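Local coordinates for protein sortase B (Clostridium perfringens, PDB 5YFK) that is a class B sortase, a cysteine transpeptidase that probably cleaves the sorting signal of a surface protein and joins that protein to the cell wall, at residues 95-100 and 107-112; 54-59 and 70-75; 119-124 and 204-209; 136-141 and 149-154. The protein carries 1 engineered substitution. All coordinates share one frame; numbering follows the deposited sequence.

Contact 1 (95-100 and 107-112)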
loop_
_atom_site.group_PDB
_atom_site.type_symbol
_atom_site.label_atom_id
_atom_site.label_comp_id
_atom_site.label_asym_id
_atom_site.label_seq_id
_atom_site.Cartn_x
_atom_site.Cartn_y
_atom_site.Cartn_z
ATOM N N PHE A 95 -2.439 6.173 2.848
ATOM C CA PHE A 95 -1.303 7.100 2.811
ATOM C C PHE A 95 0.051 6.443 2.875
ATOM O O PHE A 95 0.256 5.418 3.531
ATOM C CB PHE A 95 -1.432 8.191 3.888
ATOM C CG PHE A 95 -1.432 7.674 5.297
ATOM C CD1 PHE A 95 -2.605 7.304 5.913
ATOM C CD2 PHE A 95 -0.254 7.589 6.018
ATOM C CE1 PHE A 95 -2.594 6.764 7.191
ATOM C CE2 PHE A 95 -0.249 7.131 7.322
ATOM C CZ PHE A 95 -1.436 6.807 7.938
ATOM N N VAL A 96 0.977 7.055 2.149
ATOM C CA VAL A 96 2.372 6.646 2.151
ATOM C C VAL A 96 3.107 7.330 3.306
ATOM O O VAL A 96 2.784 8.460 3.717
ATOM C CB VAL A 96 3.073 6.908 0.789
ATOM C CG1 VAL A 96 2.910 8.350 0.352
ATOM C CG2 VAL A 96 4.544 6.503 0.840
ATOM N N ASP A 97 4.027 6.587 3.894
ATOM C CA ASP A 97 4.814 7.076 5.016
ATOM C C ASP A 97 5.332 8.477 4.756
ATOM O O ASP A 97 5.896 8.745 3.688
ATOM C CB ASP A 97 6.003 6.147 5.242
ATOM C CG ASP A 97 6.655 6.347 6.600
ATOM O OD1 ASP A 97 6.384 5.551 7.527
ATOM O OD2 ASP A 97 7.324 7.375 6.780
ATOM N N SER A 98 5.169 9.363 5.744
ATOM C CA SER A 98 5.565 10.775 5.567
ATOM C C SER A 98 7.073 10.946 5.343
ATOM O O SER A 98 7.478 11.897 4.685
ATOM C CB SER A 98 5.148 11.592 6.792
ATOM O OG SER A 98 5.769 11.067 7.961
ATOM N N GLU A 99 7.855 9.937 5.731
ATOM C CA GLU A 99 9.318 9.966 5.590
ATOM C C GLU A 99 9.790 9.349 4.255
ATOM O O GLU A 99 10.940 9.520 3.870
ATOM C CB GLU A 99 9.986 9.241 6.763
ATOM C CG GLU A 99 9.575 9.734 8.140
ATOM C CD GLU A 99 9.585 11.255 8.244
ATOM O OE1 GLU A 99 8.503 11.867 8.466
ATOM O OE2 GLU A 99 10.667 11.844 8.029
ATOM N N ASN A 100 8.883 8.706 3.513
ATOM C CA ASN A 100 9.247 8.129 2.229
ATOM C C ASN A 100 9.708 9.172 1.235
ATOM O O ASN A 100 9.008 10.160 0.974
ATOM C CB ASN A 100 8.082 7.349 1.621
ATOM C CG ASN A 100 8.253 5.838 1.728
ATOM O OD1 ASN A 100 7.260 5.126 1.827
ATOM N ND2 ASN A 100 9.466 5.345 1.558
ATOM N N ASN A 107 12.013 0.894 -0.193
ATOM C CA ASN A 107 10.758 0.363 0.399
ATOM C C ASN A 107 9.742 1.482 0.470
ATOM O O ASN A 107 9.952 2.456 1.182
ATOM C CB ASN A 107 11.007 -0.181 1.793
ATOM C CG ASN A 107 9.799 -0.884 2.391
ATOM O OD1 ASN A 107 8.811 -1.198 1.694
ATOM N ND2 ASN A 107 9.886 -1.173 3.684
ATOM N N ILE A 108 8.670 1.336 -0.288
ATOM C CA ILE A 108 7.552 2.269 -0.244
ATOM C C ILE A 108 6.561 1.711 0.778
ATOM O O ILE A 108 6.067 0.591 0.640
ATOM C CB ILE A 108 6.900 2.389 -1.620
ATOM C CG1 ILE A 108 7.948 2.837 -2.652
ATOM C CG2 ILE A 108 5.700 3.346 -1.556
ATOM C CD1 ILE A 108 7.556 2.604 -4.096
ATOM N N VAL A 109 6.255 2.511 1.788
ATOM C CA VAL A 109 5.448 2.007 2.887
ATOM C C VAL A 109 4.129 2.713 2.929
ATOM O O VAL A 109 4.072 3.948 2.984
ATOM C CB VAL A 109 6.173 2.185 4.236
ATOM C CG1 VAL A 109 5.269 1.800 5.397
ATOM C CG2 VAL A 109 7.443 1.359 4.245
ATOM N N VAL A 110 3.051 1.926 2.884
ATOM C CA VAL A 110 1.725 2.478 2.739
ATOM C C VAL A 110 0.826 1.935 3.854
ATOM O O VAL A 110 0.840 0.727 4.132
ATOM C CB VAL A 110 1.137 2.134 1.344
ATOM C CG1 VAL A 110 -0.263 2.678 1.168
ATOM C CG2 VAL A 110 2.055 2.639 0.245
ATOM N N TYR A 111 0.001 2.826 4.408
ATOM C CA TYR A 111 -0.887 2.535 5.538
ATOM C C TYR A 111 -2.332 2.747 5.144
ATOM O O TYR A 111 -2.674 3.637 4.332
ATOM C CB TYR A 111 -0.589 3.452 6.722
ATOM C CG TYR A 111 0.820 3.439 7.222
ATOM C CD1 TYR A 111 1.791 4.242 6.644
ATOM C CD2 TYR A 111 1.192 2.608 8.272
ATOM C CE1 TYR A 111 3.086 4.238 7.127
ATOM C CE2 TYR A 111 2.520 2.472 8.637
ATOM C CZ TYR A 111 3.437 3.342 8.104
ATOM O OH TYR A 111 4.719 3.314 8.541
ATOM N N GLY A 112 -3.205 2.013 5.811
ATOM C CA GLY A 112 -4.632 2.317 5.801
ATOM C C GLY A 112 -5.364 1.611 6.914
ATOM O O GLY A 112 -4.877 0.627 7.451
#

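Contact 2 (54-59 and 70-75)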
loop_
_atom_site.group_PDB
_atom_site.type_symbol
_atom_site.label_atom_id
_atom_site.label_comp_id
_atom_site.label_asym_id
_atom_site.label_seq_id
_atom_site.Cartn_x
_atom_site.Cartn_y
_atom_site.Cartn_z
ATOM N N ASP A 54 -1.503 16.479 -1.992
ATOM C CA ASP A 54 -0.794 15.417 -1.270
ATOM C C ASP A 54 -0.862 14.079 -2.027
ATOM O O ASP A 54 -0.187 13.104 -1.657
ATOM C CB ASP A 54 -1.403 15.251 0.122
ATOM C CG ASP A 54 -1.160 16.452 1.026
ATOM O OD1 ASP A 54 -0.198 17.209 0.761
ATOM O OD2 ASP A 54 -1.736 16.456 2.134
ATOM N N TYR A 55 -1.660 14.039 -3.083
ATOM C CA TYR A 55 -1.759 12.851 -3.932
ATOM C C TYR A 55 -0.395 12.419 -4.468
ATOM O O TYR A 55 0.395 13.254 -4.919
ATOM C CB TYR A 55 -2.694 13.128 -5.104
ATOM C CG TYR A 55 -2.752 11.980 -6.087
ATOM C CD1 TYR A 55 -3.488 10.843 -5.797
ATOM C CD2 TYR A 55 -2.000 11.998 -7.248
ATOM C CE1 TYR A 55 -3.524 9.779 -6.674
ATOM C CE2 TYR A 55 -2.082 10.972 -8.171
ATOM C CZ TYR A 55 -2.826 9.848 -7.860
ATOM O OH TYR A 55 -2.843 8.780 -8.718
ATOM N N ARG A 56 -0.125 11.111 -4.460
ATOM C CA ARG A 56 1.138 10.610 -4.986
ATOM C C ARG A 56 0.975 9.527 -6.046
ATOM O O ARG A 56 1.723 9.501 -7.027
ATOM C CB ARG A 56 2.028 10.088 -3.858
ATOM C CG ARG A 56 2.366 11.124 -2.786
ATOM C CD ARG A 56 3.380 12.140 -3.306
ATOM N NE ARG A 56 3.686 13.179 -2.319
ATOM C CZ ARG A 56 3.106 14.376 -2.286
ATOM N NH1 ARG A 56 2.190 14.699 -3.183
ATOM N NH2 ARG A 56 3.419 15.235 -1.331
ATOM N N PHE A 57 0.076 8.573 -5.810
ATOM C CA PHE A 57 -0.121 7.490 -6.757
ATOM C C PHE A 57 -1.442 6.767 -6.499
ATOM O O PHE A 57 -2.097 6.983 -5.471
ATOM C CB PHE A 57 1.065 6.486 -6.714
ATOM C CG PHE A 57 1.357 5.931 -5.345
ATOM C CD1 PHE A 57 0.806 4.728 -4.943
ATOM C CD2 PHE A 57 2.334 6.510 -4.545
ATOM C CE1 PHE A 57 1.087 4.202 -3.686
ATOM C CE2 PHE A 57 2.699 5.934 -3.328
ATOM C CZ PHE A 57 2.095 4.748 -2.916
ATOM N N TRP A 58 -1.796 5.864 -7.407
ATOM C CA TRP A 58 -2.976 5.036 -7.242
ATOM C C TRP A 58 -2.542 3.593 -6.901
ATOM O O TRP A 58 -1.523 3.098 -7.389
ATOM C CB TRP A 58 -3.824 5.049 -8.521
ATOM C CG TRP A 58 -5.216 4.497 -8.307
ATOM C CD1 TRP A 58 -5.572 3.185 -8.184
ATOM C CD2 TRP A 58 -6.392 5.254 -8.025
ATOM N NE1 TRP A 58 -6.904 3.082 -7.916
ATOM C CE2 TRP A 58 -7.409 4.335 -7.695
ATOM C CE3 TRP A 58 -6.657 6.624 -7.927
ATOM C CZ2 TRP A 58 -8.703 4.728 -7.477
ATOM C CZ3 TRP A 58 -7.950 7.023 -7.695
ATOM C CH2 TRP A 58 -8.962 6.077 -7.451
ATOM N N ILE A 59 -3.295 2.956 -6.029
ATOM C CA ILE A 59 -3.039 1.554 -5.679
ATOM C C ILE A 59 -4.284 0.717 -5.972
ATOM O O ILE A 59 -5.401 1.054 -5.566
ATOM C CB ILE A 59 -2.627 1.427 -4.188
ATOM C CG1 ILE A 59 -2.214 -0.002 -3.845
ATOM C CG2 ILE A 59 -3.717 1.892 -3.259
ATOM C CD1 ILE A 59 -1.512 -0.127 -2.498
ATOM N N VAL A 70 -3.681 7.324 -3.209
ATOM C CA VAL A 70 -2.781 7.351 -2.078
ATOM C C VAL A 70 -2.158 8.732 -1.947
ATOM O O VAL A 70 -1.616 9.273 -2.911
ATOM C CB VAL A 70 -1.645 6.330 -2.232
ATOM C CG1 VAL A 70 -0.791 6.312 -0.978
ATOM C CG2 VAL A 70 -2.222 4.970 -2.554
ATOM N N VAL A 71 -2.199 9.249 -0.730
ATOM C CA VAL A 71 -1.652 10.572 -0.436
ATOM C C VAL A 71 -0.443 10.470 0.490
ATOM O O VAL A 71 -0.229 9.461 1.152
ATOM C CB VAL A 71 -2.728 11.468 0.220
ATOM C CG1 VAL A 71 -3.841 11.751 -0.757
ATOM C CG2 VAL A 71 -3.269 10.848 1.498
ATOM N N GLN A 72 0.294 11.562 0.618
ATOM C CA GLN A 72 1.373 11.609 1.570
ATOM C C GLN A 72 1.237 12.885 2.393
ATOM O O GLN A 72 1.152 13.994 1.830
ATOM C CB GLN A 72 2.706 11.592 0.830
ATOM C CG GLN A 72 3.911 11.564 1.754
ATOM C CD GLN A 72 5.215 11.458 1.010
ATOM O OE1 GLN A 72 5.364 11.986 -0.086
ATOM N NE2 GLN A 72 6.176 10.775 1.604
ATOM N N GLY A 73 1.027 12.701 3.689
ATOM C CA GLY A 73 0.933 13.830 4.616
ATOM C C GLY A 73 2.293 14.230 5.163
ATOM O O GLY A 73 3.344 13.695 4.759
ATOM N N LYS A 74 2.277 15.205 6.064
ATOM C CA LYS A 74 3.473 15.649 6.762
ATOM C C LYS A 74 3.814 14.770 7.965
ATOM O O LYS A 74 4.892 14.877 8.529
ATOM C CB LYS A 74 3.269 17.111 7.227
ATOM C CG LYS A 74 3.028 18.068 6.089
ATOM C CD LYS A 74 3.562 19.453 6.408
ATOM C CE LYS A 74 2.660 20.170 7.397
ATOM N NZ LYS A 74 1.660 21.016 6.688
ATOM N N ASP A 75 2.873 13.939 8.397
ATOM C CA ASP A 75 3.133 12.941 9.423
ATOM C C ASP A 75 2.295 11.700 9.109
ATOM O O ASP A 75 1.645 11.656 8.075
ATOM C CB ASP A 75 2.773 13.461 10.818
ATOM C CG ASP A 75 1.303 13.872 10.947
ATOM O OD1 ASP A 75 0.428 13.251 10.300
ATOM O OD2 ASP A 75 1.004 14.698 11.845
#

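Contact 3 (119-124 and 204-209). Engineered in segment 204-209: S209 (natural residue Cys).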
loop_
_atom_site.group_PDB
_atom_site.type_symbol
_atom_site.label_atom_id
_atom_site.label_comp_id
_atom_site.label_asym_id
_atom_site.label_seq_id
_atom_site.Cartn_x
_atom_site.Cartn_y
_atom_site.Cartn_z
ATOM N N THR A 119 -13.739 -1.983 4.311
ATOM C CA THR A 119 -13.309 -0.816 3.540
ATOM C C THR A 119 -11.847 -0.467 3.813
ATOM O O THR A 119 -11.279 -0.954 4.762
ATOM C CB THR A 119 -14.150 0.433 3.864
ATOM O OG1 THR A 119 -14.015 0.761 5.256
ATOM C CG2 THR A 119 -15.616 0.188 3.523
ATOM N N MET A 120 -11.287 0.408 2.977
ATOM C CA MET A 120 -9.884 0.854 3.091
ATOM C C MET A 120 -8.974 -0.365 2.957
ATOM O O MET A 120 -9.063 -1.067 1.943
ATOM C CB MET A 120 -9.634 1.638 4.358
ATOM C CG MET A 120 -10.616 2.808 4.526
ATOM S SD MET A 120 -10.966 3.812 3.046
ATOM C CE MET A 120 -9.489 4.799 2.892
ATOM N N PHE A 121 -8.144 -0.625 3.954
ATOM C CA PHE A 121 -7.202 -1.790 3.898
ATOM C C PHE A 121 -7.722 -3.018 4.677
ATOM O O PHE A 121 -6.976 -4.009 4.862
ATOM C CB PHE A 121 -5.808 -1.391 4.415
ATOM C CG PHE A 121 -4.806 -0.977 3.344
ATOM C CD1 PHE A 121 -5.205 -0.607 2.065
ATOM C CD2 PHE A 121 -3.498 -0.645 3.727
ATOM C CE1 PHE A 121 -4.281 -0.164 1.114
ATOM C CE2 PHE A 121 -2.569 -0.227 2.784
ATOM C CZ PHE A 121 -2.959 0.025 1.476
ATOM N N ALA A 122 -9.027 -3.072 4.964
ATOM C CA ALA A 122 -9.588 -4.253 5.638
ATOM C C ALA A 122 -9.156 -5.529 4.931
ATOM O O ALA A 122 -8.787 -6.521 5.563
ATOM C CB ALA A 122 -11.110 -4.178 5.677
ATOM N N GLN A 123 -9.251 -5.532 3.607
ATOM C CA GLN A 123 -9.039 -6.775 2.856
ATOM C C GLN A 123 -7.627 -7.255 2.760
ATOM O O GLN A 123 -7.391 -8.399 2.351
ATOM C CB GLN A 123 -9.710 -6.711 1.479
ATOM C CG GLN A 123 -11.211 -6.743 1.625
ATOM C CD GLN A 123 -11.927 -7.118 0.341
ATOM O OE1 GLN A 123 -11.298 -7.292 -0.716
ATOM N NE2 GLN A 123 -13.244 -7.045 0.386
ATOM N N ILE A 124 -6.680 -6.483 3.291
ATOM C CA ILE A 124 -5.322 -7.017 3.486
ATOM C C ILE A 124 -5.309 -8.289 4.338
ATOM O O ILE A 124 -4.526 -9.230 4.100
ATOM C CB ILE A 124 -4.408 -5.947 4.131
ATOM C CG1 ILE A 124 -4.269 -4.727 3.220
ATOM C CG2 ILE A 124 -3.073 -6.549 4.478
ATOM C CD1 ILE A 124 -3.677 -4.951 1.852
ATOM N N LEU A 204 7.391 -2.899 -1.788
ATOM C CA LEU A 204 6.203 -2.181 -1.370
ATOM C C LEU A 204 5.654 -2.886 -0.133
ATOM O O LEU A 204 5.500 -4.118 -0.125
ATOM C CB LEU A 204 5.153 -2.240 -2.473
ATOM C CG LEU A 204 3.802 -1.554 -2.200
ATOM C CD1 LEU A 204 3.846 -0.070 -1.918
ATOM C CD2 LEU A 204 2.890 -1.817 -3.367
ATOM N N THR A 205 5.466 -2.130 0.930
ATOM C CA THR A 205 4.950 -2.683 2.184
ATOM C C THR A 205 3.596 -2.063 2.476
ATOM O O THR A 205 3.491 -0.839 2.589
ATOM C CB THR A 205 5.921 -2.374 3.331
ATOM O OG1 THR A 205 7.217 -2.906 3.012
ATOM C CG2 THR A 205 5.421 -2.893 4.687
ATOM N N LEU A 206 2.594 -2.909 2.692
ATOM C CA LEU A 206 1.256 -2.448 3.030
ATOM C C LEU A 206 0.915 -2.837 4.449
ATOM O O LEU A 206 1.078 -3.988 4.820
ATOM C CB LEU A 206 0.207 -3.065 2.095
ATOM C CG LEU A 206 0.455 -2.971 0.587
ATOM C CD1 LEU A 206 -0.678 -3.624 -0.179
ATOM C CD2 LEU A 206 0.657 -1.534 0.149
ATOM N N ILE A 207 0.471 -1.856 5.232
ATOM C CA ILE A 207 0.258 -2.046 6.662
ATOM C C ILE A 207 -1.133 -1.635 7.069
ATOM O O ILE A 207 -1.573 -0.497 6.807
ATOM C CB ILE A 207 1.306 -1.274 7.494
ATOM C CG1 ILE A 207 2.709 -1.830 7.200
ATOM C CG2 ILE A 207 1.008 -1.417 8.973
ATOM C CD1 ILE A 207 3.820 -0.938 7.723
ATOM N N THR A 208 -1.768 -2.510 7.848
ATOM C CA THR A 208 -3.023 -2.205 8.448
ATOM C C THR A 208 -3.132 -2.776 9.867
ATOM O O THR A 208 -2.241 -3.496 10.328
ATOM C CB THR A 208 -4.206 -2.639 7.566
ATOM O OG1 THR A 208 -5.405 -2.054 8.055
ATOM C CG2 THR A 208 -4.395 -4.151 7.507
ATOM N N SER A 209 -4.240 -2.471 10.548
ATOM C CA SER A 209 -4.488 -3.045 11.854
ATOM C C SER A 209 -5.276 -4.346 11.760
ATOM O O SER A 209 -5.989 -4.578 10.788
ATOM C CB SER A 209 -5.187 -2.031 12.744
ATOM O OG SER A 209 -6.525 -1.845 12.332
#

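Contact 4 (136-141 and 149-154)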
loop_
_atom_site.group_PDB
_atom_site.type_symbol
_atom_site.label_atom_id
_atom_site.label_comp_id
_atom_site.label_asym_id
_atom_site.label_seq_id
_atom_site.Cartn_x
_atom_site.Cartn_y
_atom_site.Cartn_z
ATOM N N ASN A 136 -3.812 -14.619 -5.386
ATOM C CA ASN A 136 -3.771 -13.177 -5.578
ATOM C C ASN A 136 -2.390 -12.584 -5.309
ATOM O O ASN A 136 -1.960 -12.485 -4.160
ATOM C CB ASN A 136 -4.814 -12.527 -4.692
ATOM C CG ASN A 136 -6.221 -13.020 -5.013
ATOM O OD1 ASN A 136 -6.767 -12.732 -6.075
ATOM N ND2 ASN A 136 -6.738 -13.882 -4.176
ATOM N N LYS A 137 -1.622 -12.451 -6.382
ATOM C CA LYS A 137 -0.178 -12.267 -6.289
ATOM C C LYS A 137 0.204 -10.769 -6.336
ATOM O O LYS A 137 1.332 -10.418 -5.995
ATOM C CB LYS A 137 0.517 -13.007 -7.440
ATOM C CG LYS A 137 0.504 -14.523 -7.321
ATOM C CD LYS A 137 1.310 -15.134 -8.462
ATOM C CE LYS A 137 1.143 -16.641 -8.510
ATOM N NZ LYS A 137 1.933 -17.216 -9.633
ATOM N N TYR A 138 -0.607 -9.955 -7.000
ATOM C CA TYR A 138 -0.106 -8.676 -7.540
ATOM C C TYR A 138 -0.754 -7.461 -6.932
ATOM O O TYR A 138 -1.964 -7.438 -6.686
ATOM C CB TYR A 138 -0.269 -8.602 -9.045
ATOM C CG TYR A 138 0.407 -9.735 -9.739
ATOM C CD1 TYR A 138 1.784 -9.907 -9.655
ATOM C CD2 TYR A 138 -0.339 -10.679 -10.419
ATOM C CE1 TYR A 138 2.398 -10.988 -10.241
ATOM C CE2 TYR A 138 0.264 -11.809 -10.941
ATOM C CZ TYR A 138 1.631 -11.923 -10.902
ATOM O OH TYR A 138 2.218 -13.045 -11.427
ATOM N N VAL A 139 0.090 -6.460 -6.702
ATOM C CA VAL A 139 -0.329 -5.090 -6.384
ATOM C C VAL A 139 0.127 -4.177 -7.531
ATOM O O VAL A 139 1.274 -4.234 -8.002
ATOM C CB VAL A 139 0.291 -4.618 -5.056
ATOM C CG1 VAL A 139 -0.169 -3.225 -4.663
ATOM C CG2 VAL A 139 -0.002 -5.594 -3.948
ATOM N N THR A 140 -0.816 -3.432 -8.070
ATOM C CA THR A 140 -0.530 -2.462 -9.117
ATOM C C THR A 140 -0.506 -1.025 -8.586
ATOM O O THR A 140 -1.383 -0.634 -7.827
ATOM C CB THR A 140 -1.587 -2.594 -10.229
ATOM O OG1 THR A 140 -1.773 -3.983 -10.523
ATOM C CG2 THR A 140 -1.121 -1.895 -11.502
ATOM N N LEU A 141 0.547 -0.284 -8.911
ATOM C CA LEU A 141 0.571 1.171 -8.660
ATOM C C LEU A 141 0.516 1.946 -9.957
ATOM O O LEU A 141 1.042 1.508 -10.962
ATOM C CB LEU A 141 1.832 1.586 -7.896
ATOM C CG LEU A 141 2.113 0.841 -6.597
ATOM C CD1 LEU A 141 3.361 1.375 -5.915
ATOM C CD2 LEU A 141 0.892 0.845 -5.674
ATOM N N THR A 149 4.021 -2.982 -11.296
ATOM C CA THR A 149 3.479 -4.180 -10.664
ATOM C C THR A 149 4.440 -4.733 -9.608
ATOM O O THR A 149 5.632 -4.805 -9.840
ATOM C CB THR A 149 3.220 -5.269 -11.712
ATOM O OG1 THR A 149 2.399 -4.732 -12.753
ATOM C CG2 THR A 149 2.528 -6.475 -11.079
ATOM N N PHE A 150 3.886 -5.117 -8.461
ATOM C CA PHE A 150 4.643 -5.705 -7.347
ATOM C C PHE A 150 4.065 -7.077 -6.971
ATOM O O PHE A 150 2.844 -7.273 -6.995
ATOM C CB PHE A 150 4.541 -4.773 -6.137
ATOM C CG PHE A 150 5.284 -3.478 -6.315
ATOM C CD1 PHE A 150 4.721 -2.448 -7.049
ATOM C CD2 PHE A 150 6.438 -3.223 -5.590
ATOM C CE1 PHE A 150 5.391 -1.232 -7.176
ATOM C CE2 PHE A 150 7.185 -2.075 -5.830
ATOM C CZ PHE A 150 6.654 -1.078 -6.638
ATOM N N GLU A 151 4.923 -8.085 -6.832
ATOM C CA GLU A 151 4.430 -9.400 -6.491
ATOM C C GLU A 151 4.626 -9.669 -5.002
ATOM O O GLU A 151 5.698 -9.472 -4.477
ATOM C CB GLU A 151 5.124 -10.498 -7.292
ATOM C CG GLU A 151 4.468 -11.839 -7.080
ATOM C CD GLU A 151 5.134 -12.964 -7.849
ATOM O OE1 GLU A 151 5.894 -12.671 -8.791
ATOM O OE2 GLU A 151 4.694 -14.118 -7.652
ATOM N N ILE A 152 3.527 -9.987 -4.336
ATOM C CA ILE A 152 3.501 -10.213 -2.886
ATOM C C ILE A 152 4.293 -11.452 -2.571
ATOM O O ILE A 152 4.051 -12.508 -3.181
ATOM C CB ILE A 152 2.060 -10.427 -2.390
ATOM C CG1 ILE A 152 1.292 -9.112 -2.519
ATOM C CG2 ILE A 152 2.073 -10.911 -0.942
ATOM C CD1 ILE A 152 -0.205 -9.255 -2.378
ATOM N N PHE A 153 5.227 -11.325 -1.639
ATOM C CA PHE A 153 6.084 -12.455 -1.231
ATOM C C PHE A 153 6.009 -12.728 0.284
ATOM O O PHE A 153 6.544 -13.724 0.778
ATOM C CB PHE A 153 7.533 -12.252 -1.714
ATOM C CG PHE A 153 8.261 -11.122 -1.054
ATOM C CD1 PHE A 153 8.889 -11.304 0.163
ATOM C CD2 PHE A 153 8.158 -9.821 -1.568
ATOM C CE1 PHE A 153 9.454 -10.237 0.835
ATOM C CE2 PHE A 153 8.826 -8.775 -0.965
ATOM C CZ PHE A 153 9.532 -8.996 0.214
ATOM N N SER A 154 5.484 -11.769 1.032
ATOM C CA SER A 154 5.409 -11.928 2.501
ATOM C C SER A 154 4.069 -11.458 3.025
ATOM O O SER A 154 3.611 -10.379 2.679
ATOM C CB SER A 154 6.519 -11.157 3.198
ATOM O OG SER A 154 6.437 -11.342 4.612
HETATM O O HOH W 1 -0.248 -5.032 -12.584
#

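Contact 1 (95-100 and 107-112)
F95 and Y111 meet ring beside ring in the hydrogen-bonded pair of an antiparallel beta hairpin. Their planes lie 25° apart but are offset so that little of one ring lies over the other, with centroids 5.3 Å apart. The aromatic contact proper is a CH-pi one: Y111 CB sits over one face of the F95 ring, 3.9 Å from its centroid. With chi1 at 62°, the F95 ring turns back toward the partner strand and lies under Y111 CB. V96 and V110 point to the other surface of the sheet, where V96 CG2 reaches I108 CG2 at 4.1 Å. Around these side chains the backbones pair through F95 N to Y111 O, Y111 N to F95 O and D97 N to V109 O. At the polar edge the phenol Y111 OH donates to D97 OD1 over 3.0 Å, meeting the lone pair that faces away from OD2. D97 OD2 accepts from E99 N in an Asx turn, and a type I turn carries the chain from D97 to N100. The amide of N100 then imitates a strand: its OD1 takes V109 N at 2.8 Å, almost straight at 176°, while its ND2 gives to N107 O at 3.0 Å, with that oxygen in the amide plane, and to D105 OD2 in the intervening loop. The hairpin lies inside the sheet, V96 bonded to V71 of strand 67-72 on one flank, I108 and V110 bonded to strand 203-210 on the other, and F57 of strand 55-61 packed on I108 and V110.

Contact 2 (54-59 and 70-75)
A classic beta bulge interrupts the antiparallel hairpin of strands 55-61 and 67-72: R56 and F57 both face V70, and the register slips by one residue between Y55 and F57. V70 O accepts R56 N at 2.8 Å and, weakly, F57 N at 3.4 Å, while V70 N returns a bond to F57 O. Beyond the bulge Q72 N donates to D54 O. On one face V70 packs on F57 and I59. Its CB lies over one face of the F57 ring, 18° off the normal, and its CG2 presses on I59 CG2 at 3.5 Å, tighter than usual for two methyls. Farther along the same side of the sheet, toward its edge, R56 bends at chi2 (-73°), bringing its guanidinium across the extended Q72 side chain at about a right angle. R56 NE gives a 3.0 Å bond to Q72 OE1, on a lone pair of that oxygen and in the guanidinium plane, although the two flat groups are turned 74° apart. R56 NH1 gives to Y55 O from above that carbonyl plane, not on a lone pair, and also to P53 O, so NE and NH1 together fix the guanidinium. Q72 NE2 bonds D97 O and N100 O, and D54 OD2 is taken by Y79 OH. Two residues set against one around a shared carbonyl acceptor mark the classic bulge, here in the first hairpin of the sortase beta fold.

Contact 3 (119-124 and 204-209)
F121 and I124 pack by van der Waals contact alone against L206 and T208 of strand 203-210, for no hydrogen bond crosses between the segments. Among the apolar contacts, the F121 ring and the L206 side chain cross at about a right angle, F121 CE2 coming to 4.0 Å from L206 CB. I124 also crosses L206 at about a right angle, methyl CD1 against methyl CD1 at 3.9 Å. Farther along the strand I124 and T208 run past each other in opposite directions, and T208 CG2 lies 3.8 Å from I124 CB. Among contacts with polar atoms, I207 O lies in the plane of the F121 ring, at its edge, 3.6 Å from CD2. T208 CG2 touches F121 O at 3.7 Å. With chi1 at -167°, T208 CG2 stands between the backbone N and the carbonyl carbon, turned to F121 O and I124, while OG1 bonds G112 O. Backbone bonds shape the loop: A122 N to T119 O closes a type II' turn, and I124 N to F121 O, at 2.9 Å, leads into a 3-10 segment. The strand reaches S209, engineered from the cysteine predicted to form the acyl-thioester; its CB is directed away from the loop, and the side chain touches R217, the predicted transition-state stabiliser. The loop after strand 107-111 packs on L206 and T208, near the predicted active site. The F121 backbone is hydrogen-bonded to that of H113, the predicted proton donor/acceptor; F121 touches V110 and I94, I124 leans on V220, and strand 203-210 runs between strands 107-111 and 216-225.

Contact 4 (136-141 and 149-154)
The Y138 ring lies beside T149 and E151 across an antiparallel beta hairpin. Its own neighbour K137 puts CB over the centre of one face, 3.6 Å above the plane, a placement set by the Y138 chi1 of -57°, and F150 O comes in at the edge; T149 CG2 and E151 CG approach obliquely, the latter 3.9 Å from Y138 CE1. The F150 ring, on the buried surface, has V139 O in plane at its edge. L141 crosses it at about a right angle, with CD1 3.5 Å from F150 CE1. V139 and I152 add to this apolar side, V139 CG2 meeting I152 CD1 at 4.0 Å, and L204 of strand 203-210 packs against V139, L141 and F150. Backbone bonds I152 N to K137 O, V139 N to F150 O and F150 N to V139 O hold the strands together. K137, extended beyond CG, runs alongside E151 in the same direction, but K137 NZ stays 4.6 Å from E151 OE2, too far for an ion pair; OE2 has a long, weak one with R192. On the face of Y138 and E151, at its far end, T140 and T149 form a non-hydrogen-bonded pair joined by one water, 2.8 Å from T140 OG1 and 2.7 Å from T149 OG1.

From the N terminus, contact 2 closes first, pairing 54-59 with 70-75. Contact 1 follows, closing the next hairpin, 95-100 with 107-112; the two touch where strands 67-72 and 94-96 are neighbours. The chain then enters 119-124, whose partner 204-209 does not come until 80 residues later. Contact 4, 136-141 with 149-154, is nested inside that loop closed by contact 3. Strand 203-210 returns beside 107-111, linking contact 3 to contact 1, while 138-143 pairs with 55-61, linking contact 4 to contact 2. I59 touches L141 and L206, and L204 packs on L141. Contacts 1, 2 and 4 lie within one sheet, whose first and last strands pair, and contact 3 lays a loop on it.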